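Local coordinates for protein putative hydrolase YdeN (PDB 1UXO) that probably acts as a serine hydrolase of the alpha/beta-hydrolase type, its natural substrate not being established, at residues V70-L74 against G165-E169; R131-K137 against D155-V161. The protein carries 2 engineered substitutions. All blocks are in the same frame, centred on the assembly; numbering follows the deposited sequence.

Two contacts on one parallel sheet show how such a sheet brings distant residues together. From the N terminus, the chain first reaches strand 67-72, whose end and following turn form one half of interaction 1. It then runs through strand 92-98, which lies between the two contacts, to strand 128-136, turns through helix 144-153, and comes back as strand 157-161; interaction 2 pairs these two strands along their length and closes this short loop. Only afterwards does segment 165-169, in the loop before helix 177-188, return to 70-74 and close interaction 1, so the second contact lies wholly within the span of the first. They meet where Phe167 packs on Val161 and Ser136 OG is hydrogen-bonded to Gly165 O.

Interaction 1 (V70-L74 against G165-E169); sequences VAHSL and GHFLE
The imidazole rings of His72 and His166 lie obliquely against each other, their centroids 4.9 Å apart and their planes turned by 34°. One face of the His166 ring carries NE2 of His72 above its centre, while the edge of that ring meets Ser73 OG close to its plane. The His72 ring has Ser73 CB over one face; at its edge, in plane, come the carbonyl oxygen of His166 and, from Leu168, the methyl CD2, which lies 4.0 Å from His72 CE1. His72 NE2 donates a hydrogen bond to His166 O, 2.9 Å long and bent to 142° at the hydrogen, so the ring of one histidine grips the backbone of the other. With CG anti to the backbone N (chi1 -176°), the His72 ring is carried off the strand end toward the loop.

Ser73 OG and His166 NE2 are 3.0 Å apart. These two residues and Asp139 are the predicted charge relay system, the catalytic triad of an alpha/beta hydrolase, and Asp139 OD2 takes the hydrogen bond from His166 ND1. Ser73 follows strand 67-72 directly and has positive phi, the strained conformation of the nucleophile elbow in this fold, a sharp turn into helix 75-84. Phe167 brings its CB to 4.1 Å from His72 NE2, while its ring leads away. Glu171 OE1 receives hydrogen bonds from the backbone N of both His166 and Leu168, and Trp21 meets the His72 ring edge-to-face.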
loop_
_atom_site.group_PDB
_atom_site.type_symbol
_atom_site.label_atom_id
_atom_site.label_comp_id
_atom_site.label_asym_id
_atom_site.label_seq_id
_atom_site.Cartn_x
_atom_site.Cartn_y
_atom_site.Cartn_z
ATOM N N VAL A 70 1.130 4.175 -2.315
ATOM C CA VAL A 70 -0.056 3.944 -1.514
ATOM C C VAL A 70 -0.599 2.596 -1.963
ATOM O O VAL A 70 -0.912 2.410 -3.129
ATOM C CB VAL A 70 -1.111 5.034 -1.747
ATOM C CG1 VAL A 70 -2.444 4.717 -0.983
ATOM C CG2 VAL A 70 -0.529 6.384 -1.364
ATOM N N ALA A 71 -0.742 1.679 -1.039
ATOM C CA ALA A 71 -1.194 0.330 -1.373
ATOM C C ALA A 71 -2.355 -0.076 -0.505
ATOM O O ALA A 71 -2.472 0.414 0.631
ATOM C CB ALA A 71 -0.033 -0.635 -1.189
ATOM N N HIS A 72 -3.192 -0.984 -1.046
ATOM C CA HIS A 72 -4.301 -1.521 -0.337
ATOM C C HIS A 72 -4.223 -3.045 -0.260
ATOM O O HIS A 72 -3.958 -3.734 -1.264
ATOM C CB HIS A 72 -5.633 -1.108 -0.993
ATOM C CG HIS A 72 -6.856 -1.577 -0.233
ATOM N ND1 HIS A 72 -7.915 -2.199 -0.864
ATOM C CD2 HIS A 72 -7.212 -1.466 1.078
ATOM C CE1 HIS A 72 -8.850 -2.486 0.034
ATOM N NE2 HIS A 72 -8.460 -2.047 1.214
ATOM N N SER A 73 -4.356 -3.528 0.962
ATOM C CA SER A 73 -4.486 -4.948 1.265
ATOM C C SER A 73 -3.312 -5.757 0.673
ATOM O O SER A 73 -2.132 -5.475 1.016
ATOM C CB SER A 73 -5.901 -5.405 0.852
ATOM O OG SER A 73 -6.210 -6.663 1.455
ATOM N N LEU A 74 -3.590 -6.674 -0.260
ATOM C CA LEU A 74 -2.508 -7.502 -0.883
ATOM C C LEU A 74 -1.412 -6.703 -1.556
ATOM O O LEU A 74 -0.249 -7.141 -1.607
ATOM C CB LEU A 74 -3.076 -8.527 -1.857
ATOM C CG LEU A 74 -2.145 -9.633 -2.327
ATOM C CD1 LEU A 74 -1.710 -10.605 -1.169
ATOM C CD2 LEU A 74 -2.777 -10.407 -3.525
ATOM N N GLY A 165 -14.670 -1.207 7.967
ATOM C CA GLY A 165 -14.751 -2.466 7.242
ATOM C C GLY A 165 -13.353 -2.898 6.773
ATOM O O GLY A 165 -12.431 -2.985 7.579
ATOM N N HIS A 166 -13.211 -3.180 5.478
ATOM C CA HIS A 166 -11.899 -3.376 4.803
ATOM C C HIS A 166 -11.614 -2.244 3.739
ATOM O O HIS A 166 -10.833 -2.424 2.762
ATOM C CB HIS A 166 -11.873 -4.816 4.244
ATOM C CG HIS A 166 -10.591 -5.238 3.580
ATOM N ND1 HIS A 166 -9.366 -5.139 4.179
ATOM C CD2 HIS A 166 -10.375 -5.856 2.382
ATOM C CE1 HIS A 166 -8.434 -5.613 3.353
ATOM N NE2 HIS A 166 -9.022 -6.028 2.240
ATOM N N PHE A 167 -12.254 -1.076 3.927
ATOM C CA PHE A 167 -12.151 0.080 3.038
ATOM C C PHE A 167 -12.515 -0.239 1.564
ATOM O O PHE A 167 -11.815 0.142 0.609
ATOM C CB PHE A 167 -10.771 0.735 3.145
ATOM C CG PHE A 167 -10.359 1.126 4.557
ATOM C CD1 PHE A 167 -10.928 2.211 5.194
ATOM C CD2 PHE A 167 -9.381 0.415 5.223
ATOM C CE1 PHE A 167 -10.520 2.568 6.501
ATOM C CE2 PHE A 167 -8.979 0.749 6.513
ATOM C CZ PHE A 167 -9.542 1.823 7.149
ATOM N N LEU A 168 -13.631 -0.938 1.408
ATOM C CA LEU A 168 -14.153 -1.344 0.103
ATOM C C LEU A 168 -15.343 -0.506 -0.377
ATOM O O LEU A 168 -16.129 0.025 0.442
ATOM C CB LEU A 168 -14.603 -2.815 0.230
ATOM C CG LEU A 168 -13.577 -3.810 0.718
ATOM C CD1 LEU A 168 -14.200 -5.245 0.974
ATOM C CD2 LEU A 168 -12.518 -3.920 -0.371
ATOM N N GLU A 169 -15.527 -0.433 -1.706
ATOM C CA GLU A 169 -16.592 0.308 -2.317
ATOM C C GLU A 169 -17.972 -0.158 -1.844
ATOM O O GLU A 169 -18.840 0.675 -1.650
ATOM C CB GLU A 169 -16.540 0.229 -3.862
ATOM C CG GLU A 169 -16.792 -1.151 -4.418
ATOM C CD GLU A 169 -16.358 -1.289 -5.871
ATOM O OE1 GLU A 169 -15.484 -0.574 -6.370
ATOM O OE2 GLU A 169 -16.902 -2.154 -6.541
#

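Interaction 2 (R131-K137 against D155-V161); sequences RAVIASK and DAALYEV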
loop_
_atom_site.group_PDB
_atom_site.type_symbol
_atom_site.label_atom_id
_atom_site.label_comp_id
_atom_site.label_asym_id
_atom_site.label_seq_id
_atom_site.Cartn_x
_atom_site.Cartn_y
_atom_site.Cartn_z
ATOM N N ARG A 131 6.514 6.621 6.645
ATOM C CA ARG A 131 5.777 5.333 6.616
ATOM C C ARG A 131 4.542 5.373 7.516
ATOM O O ARG A 131 4.635 5.815 8.657
ATOM C CB ARG A 131 6.693 4.192 7.028
ATOM C CG ARG A 131 8.062 4.150 6.341
ATOM C CD ARG A 131 9.074 3.117 6.933
ATOM N NE ARG A 131 9.391 3.499 8.312
ATOM C CZ ARG A 131 10.227 4.480 8.674
ATOM N NH1 ARG A 131 10.876 5.206 7.751
ATOM N NH2 ARG A 131 10.410 4.738 9.972
ATOM N N ALA A 132 3.428 4.871 6.991
ATOM C CA ALA A 132 2.176 4.780 7.722
ATOM C C ALA A 132 1.385 3.567 7.306
ATOM O O ALA A 132 1.508 3.080 6.157
ATOM C CB ALA A 132 1.328 6.034 7.513
ATOM N N VAL A 133 0.654 3.058 8.283
ATOM C CA VAL A 133 -0.356 1.995 8.130
ATOM C C VAL A 133 -1.730 2.538 8.583
ATOM O O VAL A 133 -1.881 3.143 9.674
ATOM C CB VAL A 133 -0.003 0.781 8.953
ATOM C CG1 VAL A 133 -1.097 -0.288 8.861
ATOM C CG2 VAL A 133 1.328 0.225 8.535
ATOM N N ILE A 134 -2.731 2.390 7.724
ATOM C CA ILE A 134 -4.102 2.795 8.054
ATOM C C ILE A 134 -4.912 1.526 8.115
ATOM O O ILE A 134 -4.885 0.726 7.169
ATOM C CB ILE A 134 -4.647 3.695 6.956
ATOM C CG1 ILE A 134 -3.721 4.923 6.833
ATOM C CG2 ILE A 134 -6.101 4.028 7.232
ATOM C CD1 ILE A 134 -4.084 5.937 5.788
ATOM N N ALA A 135 -5.605 1.310 9.206
ATOM C CA ALA A 135 -6.276 0.027 9.417
ATOM C C ALA A 135 -7.561 0.179 10.133
ATOM O O ALA A 135 -7.708 1.037 11.014
ATOM C CB ALA A 135 -5.352 -0.951 10.186
ATOM N N SER A 136 -8.489 -0.705 9.809
ATOM C CA SER A 136 -9.835 -0.693 10.397
ATOM C C SER A 136 -9.968 -1.664 11.535
ATOM O O SER A 136 -9.690 -2.844 11.374
ATOM C CB SER A 136 -10.877 -1.025 9.316
ATOM O OG SER A 136 -12.156 -1.393 9.871
ATOM N N LYS A 137 -10.461 -1.192 12.684
ATOM C CA LYS A 137 -10.627 -2.058 13.840
ATOM C C LYS A 137 -11.539 -3.229 13.606
ATOM O O LYS A 137 -11.290 -4.288 14.195
ATOM C CB LYS A 137 -11.101 -1.286 15.089
ATOM C CG LYS A 137 -11.080 -2.064 16.389
ATOM C CD LYS A 137 -9.692 -2.602 16.660
ATOM C CE LYS A 137 -9.350 -2.960 18.098
ATOM N NZ LYS A 137 -10.133 -4.082 18.577
ATOM N N ASP A 155 8.283 0.419 11.968
ATOM C CA ASP A 155 8.285 1.742 12.557
ATOM C C ASP A 155 7.474 2.746 11.727
ATOM O O ASP A 155 7.955 3.813 11.327
ATOM C CB ASP A 155 9.709 2.267 12.808
ATOM C CG ASP A 155 9.698 3.576 13.565
ATOM O OD1 ASP A 155 8.765 3.762 14.434
ATOM O OD2 ASP A 155 10.563 4.505 13.371
ATOM N N ALA A 156 6.220 2.374 11.502
ATOM C CA ALA A 156 5.246 3.194 10.786
ATOM C C ALA A 156 4.199 3.767 11.748
ATOM O O ALA A 156 3.799 3.110 12.668
ATOM C CB ALA A 156 4.553 2.377 9.737
ATOM N N ALA A 157 3.735 4.982 11.479
ATOM C CA ALA A 157 2.601 5.602 12.165
ATOM C C ALA A 157 1.358 4.801 11.839
ATOM O O ALA A 157 1.099 4.510 10.664
ATOM C CB ALA A 157 2.403 7.019 11.669
ATOM N N LEU A 158 0.616 4.421 12.869
ATOM C CA LEU A 158 -0.625 3.630 12.691
ATOM C C LEU A 158 -1.808 4.552 12.909
ATOM O O LEU A 158 -1.907 5.244 13.941
ATOM C CB LEU A 158 -0.674 2.506 13.681
ATOM C CG LEU A 158 -1.939 1.629 13.657
ATOM C CD1 LEU A 158 -1.966 0.748 12.417
ATOM C CD2 LEU A 158 -1.994 0.783 14.881
ATOM N N TYR A 159 -2.706 4.548 11.956
ATOM C CA TYR A 159 -4.008 5.237 12.041
ATOM C C TYR A 159 -5.157 4.232 12.019
ATOM O O TYR A 159 -5.345 3.495 11.042
ATOM C CB TYR A 159 -4.110 6.180 10.852
ATOM C CG TYR A 159 -3.081 7.250 10.844
ATOM C CD1 TYR A 159 -3.286 8.446 11.528
ATOM C CD2 TYR A 159 -1.900 7.082 10.179
ATOM C CE1 TYR A 159 -2.329 9.440 11.533
ATOM C CE2 TYR A 159 -0.905 8.097 10.185
ATOM C CZ TYR A 159 -1.147 9.263 10.872
ATOM O OH TYR A 159 -0.208 10.254 10.855
ATOM N N GLU A 160 -5.853 4.123 13.146
ATOM C CA GLU A 160 -6.938 3.223 13.361
ATOM C C GLU A 160 -8.221 3.918 12.963
ATOM O O GLU A 160 -8.453 5.079 13.357
ATOM C CB GLU A 160 -7.029 2.846 14.839
ATOM C CG GLU A 160 -8.240 1.974 15.176
ATOM C CD GLU A 160 -8.282 1.583 16.639
ATOM O OE1 GLU A 160 -7.264 1.689 17.332
ATOM O OE2 GLU A 160 -9.372 1.127 17.062
ATOM N N VAL A 161 -9.066 3.222 12.212
ATOM C CA VAL A 161 -10.397 3.721 11.900
ATOM C C VAL A 161 -11.313 2.708 12.571
ATOM O O VAL A 161 -11.273 1.506 12.254
ATOM C CB VAL A 161 -10.662 3.766 10.402
ATOM C CG1 VAL A 161 -12.107 4.225 10.139
ATOM C CG2 VAL A 161 -9.622 4.664 9.689
#
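Val133 and Leu158 cross at a slant on one face of two parallel strands, with Val133 CG1 3.8 Å from Leu158 CD1. Leu158 CG stands anti to its backbone N (chi1 177°), and CD1 turns back over the neighbouring strand, where it also approaches Ala135 CB. On the other face Ala132 CB sits at the edge of the Tyr159 ring, 4.0 Å from CE2, and Ile134 CG2 faces Val161 CG2. Helix 177-188 covers this side through Tyr186, Val179, Ile178 and Val182, and Phe167 packs beside Ile134. Backbone bonds alternate between the strands; that from Tyr159 N to Val133 O is 2.8 Å long and nearly straight at 172°.

Whereas residues 132-136 are buried, the edge strand is more open. Arg131 NH2 donates to Asp155 O at 3.0 Å, tilted from the guanidinium plane; NE, bonded to Ile154 O, reaches that same carbonyl only weakly. NH2 also makes a 3.4 Å salt bridge to Asp155 OD2, and Ala128 O holds NH1. Asp155, with positive phi, closes a Schellman motif ending helix 144-153. Looser still, Lys137 lays its CB 3.6 Å from Glu160 OE2, yet its NZ stays 5.5 Å from Glu160 OE2. Strand 128-136, helix 144-153 and strand 157-161 make a beta-alpha-beta crossover, which adds an edge strand to the parallel sheet of the alpha/beta-hydrolase fold.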